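Local coordinates for protein cellulose 1,4-beta-cellobiosidase (PDB 4JJJ) that probably hydrolyses cellulose to cellobiose, this chain being the family 48 glycoside hydrolase catalytic part of a longer multidomain enzyme, at residues A222-A225 / D226-V230; P595-P598 / Q599-A602. The protein carries 1 engineered substitution. All coordinates share one frame; numbering follows the deposited sequence.

Interaction 1. Residues A222-A225 / D226-V230. Engineered in segment 222-225: Asn224 (natural residue Asp).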
ATOM      1  N   ALA A 222      -3.287   4.864   1.900  1.00  4.83           N
ATOM      2  CA  ALA A 222      -2.597   3.832   1.091  1.00  5.16           C
ATOM      3  C   ALA A 222      -3.675   3.216   0.193  1.00  5.19           C
ATOM      4  O   ALA A 222      -4.369   2.287   0.598  1.00  5.55           O
ATOM      5  CB  ALA A 222      -1.981   2.802   2.052  1.00  6.16           C
ATOM      6  N   PRO A 223      -3.825   3.714  -1.022  1.00  4.67           N
ATOM      7  CA  PRO A 223      -4.964   3.305  -1.875  1.00  4.76           C
ATOM      8  C   PRO A 223      -4.939   1.817  -2.221  1.00  5.16           C
ATOM      9  O   PRO A 223      -5.993   1.213  -2.446  1.00  5.40           O
ATOM     10  CB  PRO A 223      -4.798   4.196  -3.133  1.00  5.04           C
ATOM     11  CG  PRO A 223      -4.099   5.422  -2.586  1.00  5.03           C
ATOM     12  CD  PRO A 223      -3.141   4.897  -1.511  1.00  5.11           C
ATOM     13  N   ASN A 224      -3.787   1.216  -2.262  1.00  5.58           N
ATOM     14  CA  ASN A 224      -3.697  -0.252  -2.471  1.00  5.45           C
ATOM     15  C   ASN A 224      -4.545  -0.969  -1.402  1.00  5.22           C
ATOM     16  O   ASN A 224      -5.272  -1.929  -1.702  1.00  5.41           O
ATOM     17  CB  ASN A 224      -2.256  -0.749  -2.397  1.00  5.21           C
ATOM     18  CG  ASN A 224      -2.009  -2.102  -3.060  1.00  5.71           C
ATOM     19  OD1 ASN A 224      -2.744  -2.618  -3.810  1.00  6.11           O
ATOM     20  ND2 ASN A 224      -0.815  -2.589  -2.768  1.00  5.81           N
ATOM     21  N   ALA A 225      -4.451  -0.476  -0.151  1.00  5.71           N
ATOM     22  CA  ALA A 225      -5.179  -1.054   1.016  1.00  5.41           C
ATOM     23  C   ALA A 225      -6.654  -0.686   1.007  1.00  4.83           C
ATOM     24  O   ALA A 225      -7.441  -1.627   1.210  1.00  4.30           O
ATOM     25  CB  ALA A 225      -4.503  -0.651   2.330  1.00  5.97           C
ATOM     26  N   ASP A 226      -7.019   0.570   0.770  1.00  5.20           N
ATOM     27  CA  ASP A 226      -8.447   0.894   0.833  1.00  5.04           C
ATOM     28  C   ASP A 226      -9.168   0.222  -0.347  1.00  5.20           C
ATOM     29  O   ASP A 226     -10.246  -0.276  -0.145  1.00  5.69           O
ATOM     30  CB  ASP A 226      -8.691   2.437   0.882  1.00  5.30           C
ATOM     31  CG  ASP A 226      -8.422   3.026   2.208  1.00  5.50           C
ATOM     32  OD1 ASP A 226      -7.506   2.601   2.912  1.00  6.53           O
ATOM     33  OD2 ASP A 226      -9.029   4.031   2.542  1.00  5.80           O
ATOM     34  N   ALA A 227      -8.525   0.059  -1.482  1.00  5.21           N
ATOM     35  CA  ALA A 227      -9.163  -0.623  -2.613  1.00  4.75           C
ATOM     36  C   ALA A 227      -9.313  -2.089  -2.254  1.00  4.54           C
ATOM     37  O   ALA A 227     -10.299  -2.751  -2.587  1.00  4.76           O
ATOM     38  CB  ALA A 227      -8.333  -0.469  -3.903  1.00  4.70           C
ATOM     39  N   ARG A 228      -8.288  -2.699  -1.638  1.00  3.93           N
ATOM     40  CA  ARG A 228      -8.431  -4.106  -1.192  1.00  4.08           C
ATOM     41  C   ARG A 228      -9.621  -4.275  -0.222  1.00  4.24           C
ATOM     42  O   ARG A 228     -10.312  -5.237  -0.289  1.00  3.80           O
ATOM     43  CB  ARG A 228      -7.161  -4.554  -0.470  1.00  3.85           C
ATOM     44  CG  ARG A 228      -7.105  -6.017  -0.165  1.00  3.75           C
ATOM     45  CD  ARG A 228      -5.824  -6.468   0.487  1.00  3.91           C
ATOM     46  NE  ARG A 228      -4.607  -6.241  -0.373  1.00  3.70           N
ATOM     47  CZ  ARG A 228      -3.681  -5.287  -0.143  1.00  4.31           C
ATOM     48  NH1 ARG A 228      -3.756  -4.437   0.856  1.00  4.45           N
ATOM     49  NH2 ARG A 228      -2.644  -5.238  -0.922  1.00  4.33           N
ATOM     50  N   ALA A 229      -9.835  -3.386   0.721  1.00  4.70           N
ATOM     51  CA  ALA A 229     -10.959  -3.417   1.664  1.00  4.85           C
ATOM     52  C   ALA A 229     -12.306  -3.414   0.896  1.00  4.97           C
ATOM     53  O   ALA A 229     -13.208  -4.178   1.187  1.00  5.20           O
ATOM     54  CB  ALA A 229     -10.868  -2.266   2.575  1.00  5.23           C
ATOM     55  N   VAL A 230     -12.429  -2.629  -0.159  1.00  5.14           N
ATOM     56  CA  VAL A 230     -13.586  -2.669  -1.023  1.00  5.25           C
ATOM     57  C   VAL A 230     -13.717  -3.985  -1.756  1.00  5.02           C
ATOM     58  O   VAL A 230     -14.771  -4.574  -1.745  1.00  5.62           O
ATOM     59  CB  VAL A 230     -13.544  -1.518  -2.080  1.00  5.40           C
ATOM     60  CG1 VAL A 230     -14.699  -1.638  -3.124  1.00  6.48           C
ATOM     61  CG2 VAL A 230     -13.572  -0.138  -1.398  1.00  5.60           C
TER
HETATM   62  O   HOH W   1      -5.061   3.551   3.597  1.00  5.30           O

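Interaction 2. Residues P595-P598 / Q599-A602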
ATOM      1  N   PRO A 595      15.101  -8.910  20.576  1.00  6.48           N
ATOM      2  CA  PRO A 595      15.774 -10.202  20.628  1.00  7.21           C
ATOM      3  C   PRO A 595      16.644 -10.571  19.457  1.00  7.87           C
ATOM      4  O   PRO A 595      17.550 -11.373  19.622  1.00  9.33           O
ATOM      5  CB  PRO A 595      14.654 -11.183  20.840  1.00  7.38           C
ATOM      6  CG  PRO A 595      13.445 -10.489  20.394  1.00  7.38           C
ATOM      7  CD  PRO A 595      13.650  -9.004  20.637  1.00  6.84           C
ATOM      8  N   LEU A 596      16.377  -9.971  18.260  1.00  6.87           N
ATOM      9  CA  LEU A 596      17.240 -10.307  17.098  1.00  6.67           C
ATOM     10  C   LEU A 596      18.510  -9.475  17.070  1.00  6.79           C
ATOM     11  O   LEU A 596      19.391  -9.721  16.253  1.00  7.37           O
ATOM     12  CB  LEU A 596      16.364 -10.109  15.844  1.00  7.43           C
ATOM     13  CG  LEU A 596      17.021 -10.581  14.545  1.00  8.77           C
ATOM     14  CD1 LEU A 596      17.067 -12.065  14.508  1.00  9.34           C
ATOM     15  CD2 LEU A 596      16.166 -10.131  13.364  1.00  9.37           C
ATOM     16  N   TRP A 597      18.545  -8.417  17.842  1.00  7.17           N
ATOM     17  CA  TRP A 597      19.610  -7.438  17.741  1.00  7.37           C
ATOM     18  C   TRP A 597      21.005  -8.076  17.888  1.00  7.30           C
ATOM     19  O   TRP A 597      21.911  -7.823  17.060  1.00  7.64           O
ATOM     20  CB  TRP A 597      19.445  -6.225  18.633  1.00  8.07           C
ATOM     21  CG  TRP A 597      20.585  -5.335  18.560  1.00  8.49           C
ATOM     22  CD1 TRP A 597      21.541  -5.201  19.511  1.00 10.23           C
ATOM     23  CD2 TRP A 597      20.980  -4.498  17.493  1.00 11.16           C
ATOM     24  NE1 TRP A 597      22.472  -4.286  19.150  1.00 11.59           N
ATOM     25  CE2 TRP A 597      22.202  -3.887  17.879  1.00 11.34           C
ATOM     26  CE3 TRP A 597      20.460  -4.213  16.229  1.00 18.29           C
ATOM     27  CZ2 TRP A 597      22.933  -3.018  17.078  1.00 13.07           C
ATOM     28  CZ3 TRP A 597      21.202  -3.316  15.404  1.00 19.09           C
ATOM     29  CH2 TRP A 597      22.404  -2.762  15.828  1.00 16.30           C
ATOM     30  N   PRO A 598      21.203  -8.920  18.928  1.00  7.27           N
ATOM     31  CA  PRO A 598      22.565  -9.431  19.033  1.00  6.61           C
ATOM     32  C   PRO A 598      23.087 -10.165  17.798  1.00  7.04           C
ATOM     33  O   PRO A 598      24.252 -10.079  17.431  1.00  6.88           O
ATOM     34  CB  PRO A 598      22.503 -10.355  20.268  1.00  7.21           C
ATOM     35  CG  PRO A 598      21.420  -9.771  21.092  1.00  7.25           C
ATOM     36  CD  PRO A 598      20.372  -9.389  20.040  1.00  7.05           C
ATOM     37  N   GLN A 599      22.207 -10.992  17.189  1.00  7.05           N
ATOM     38  CA  GLN A 599      22.603 -11.670  15.966  1.00  7.30           C
ATOM     39  C   GLN A 599      22.888 -10.700  14.794  1.00  8.27           C
ATOM     40  O   GLN A 599      23.828 -10.924  13.962  1.00  7.70           O
ATOM     41  CB  GLN A 599      21.538 -12.603  15.494  1.00  9.27           C
ATOM     42  CG  GLN A 599      21.454 -13.885  16.219  1.00  9.78           C
ATOM     43  CD  GLN A 599      20.122 -14.632  15.925  1.00 13.45           C
ATOM     44  OE1 GLN A 599      19.110 -14.490  16.638  1.00 13.87           O
ATOM     45  NE2 GLN A 599      20.132 -15.355  14.827  1.00 14.51           N
ATOM     46  N   VAL A 600      22.081  -9.636  14.677  1.00  7.88           N
ATOM     47  CA  VAL A 600      22.326  -8.599  13.638  1.00  8.40           C
ATOM     48  C   VAL A 600      23.691  -7.950  13.882  1.00  8.84           C
ATOM     49  O   VAL A 600      24.549  -7.854  12.948  1.00  8.02           O
ATOM     50  CB  VAL A 600      21.182  -7.605  13.525  1.00  8.47           C
ATOM     51  CG1 VAL A 600      21.538  -6.422  12.653  1.00  9.91           C
ATOM     52  CG2 VAL A 600      19.878  -8.363  13.101  1.00  8.97           C
ATOM     53  N   GLU A 601      23.895  -7.465  15.128  1.00  8.06           N
ATOM     54  CA  GLU A 601      25.144  -6.771  15.380  1.00  8.27           C
ATOM     55  C   GLU A 601      26.373  -7.684  15.226  1.00  7.73           C
ATOM     56  O   GLU A 601      27.475  -7.236  14.770  1.00  8.02           O
ATOM     57  CB  GLU A 601      25.116  -6.067  16.749  1.00  7.83           C
ATOM     58  CG  GLU A 601      26.334  -5.186  16.963  1.00  8.11           C
ATOM     59  CD  GLU A 601      26.240  -4.299  18.141  1.00  8.90           C
ATOM     60  OE1 GLU A 601      25.456  -4.554  19.091  1.00  8.77           O
ATOM     61  OE2 GLU A 601      26.917  -3.207  18.189  1.00  8.83           O
ATOM     62  N   ALA A 602      26.256  -8.931  15.640  1.00  8.19           N
ATOM     63  CA  ALA A 602      27.346  -9.938  15.527  1.00  8.85           C
ATOM     64  C   ALA A 602      27.667 -10.133  14.062  1.00  9.37           C
ATOM     65  O   ALA A 602      28.819 -10.214  13.686  1.00  9.81           O
ATOM     66  CB  ALA A 602      26.994 -11.249  16.181  1.00  9.02           C
TER
HETATM   67  O   HOH W   2      19.825 -12.436  18.408  1.00  8.93           O

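Interaction 1. Residues A222-A225 / D226-V230
Asn224 and Arg228, one helical turn apart, meet because both point CG opposite their backbone N, Asn224 with chi1 at -160°, and because the arginine chain bends at chi3 (-62°), folding its guanidinium back over the start of helix 223-242. The fold-back is borne out by Asn224 O, which sits over one face of the guanidinium, displaced toward its rim. Asn224 ND2 lies 3.7 Å from Arg228 NH2, two N-H donors that only lie alongside each other, and with the amide and guanidinium planes turned 56° apart the groups are not stacked parallel. Asn224 is an engineered residue in place of the natural aspartate, the predicted nucleophile.

Beneath these side chains the backbone forms the first turns of the helix through bonds from each residue to the fourth one on. Ala222 is the N-cap, and its O accepts Asp226 N at 3.2 Å. Pro223 O takes Ala227 N at 2.9 Å, Asn224 O takes Arg228 N at 3.1 Å, and Ala225 O takes Ala229 N. At the cap, a water accepts from Ala222 N at 2.8 Å and donates to Asp226 OD1 at 2.7 Å, tying loop to helix, while Asp226 OD2 is gripped by Asn221 ND2 and Met146 N.

The guanidinium has further partners: NH1 bonds Ser54 OG and the group makes a cation-pi contact with Trp420 of the glycan pocket, which probably limit its rotation. Arg424 bonds Asn224 OD1 weakly. With the Arg228 side chain about 4 Å from that of Glu51, the predicted proton donor, and the Ala222 side chain about 4 Å from a bound glucose unit, the chemistry implies that Arg228 probably adds positive charge beside the predicted catalytic residues, where Arg424 also lies.

Interaction 2. Residues P595-P598 / Q599-A602
Trp597 and Glu601 lie one turn apart on the short helix 597-604, a surface helix of the (alpha/alpha)6 family 48 domain. Backbone hydrogen bonds supply the frame. Glu601 N reaches Trp597 O at 2.8 Å with an almost straight N-H...O angle of 176°, Val600 N reaches Leu596 O at 3.1 Å, and Ala602 N binds Pro598 O.

Contacts with the indole come next. Glu601 CB lies over one face of the Trp597 ring near its rim, 3.8 Å from CZ2, by its place in the helix; CG opposite the backbone N (chi1 -173°) then carries the extended chain and its carboxylate out along the CZ2 and NE1 side of the indole. There the carboxylate plane is turned 54° from the ring, and OE1 comes within 3.0 Å of Trp597 NE1.

Apolar packing occupies another side of the turn. The two methyls of Val600 are divided between neighbours: CG2 meets Leu596 CG at 3.9 Å, whereas CG1 approaches Trp597 CZ3, the two side chains crossing at about a right angle. Met37 also touches Val600, and Leu552 and Leu585 pack on the tryptophan, joining the helix to surrounding loops.

A water links Pro595 to Gln599: it accepts from Gln599 N at 3.0 Å and donates to both Pro595 O and Gln599 OE1, each at 2.8 Å.

Interaction 1 precedes interaction 2 along the chain, and the two are separate: their centres lie 35 Å apart and their nearest atoms about 24 Å, without touching. Both fall within the single family 48 glycoside hydrolase range, yet on different helices, 223-242 and 597-604. Depth distinguishes them. The centre of interaction 1 is about 7 Å from that of the chain, where its helix packs against helices 50-67 and 250-263 beside the bound glycan; the centre of interaction 2 is about 29 Å out, and its short helix rests on loops. Residues 222-230 thus lie at the predicted catalytic centre beside the glycan, while 595-602 form a peripheral turn of the same domain.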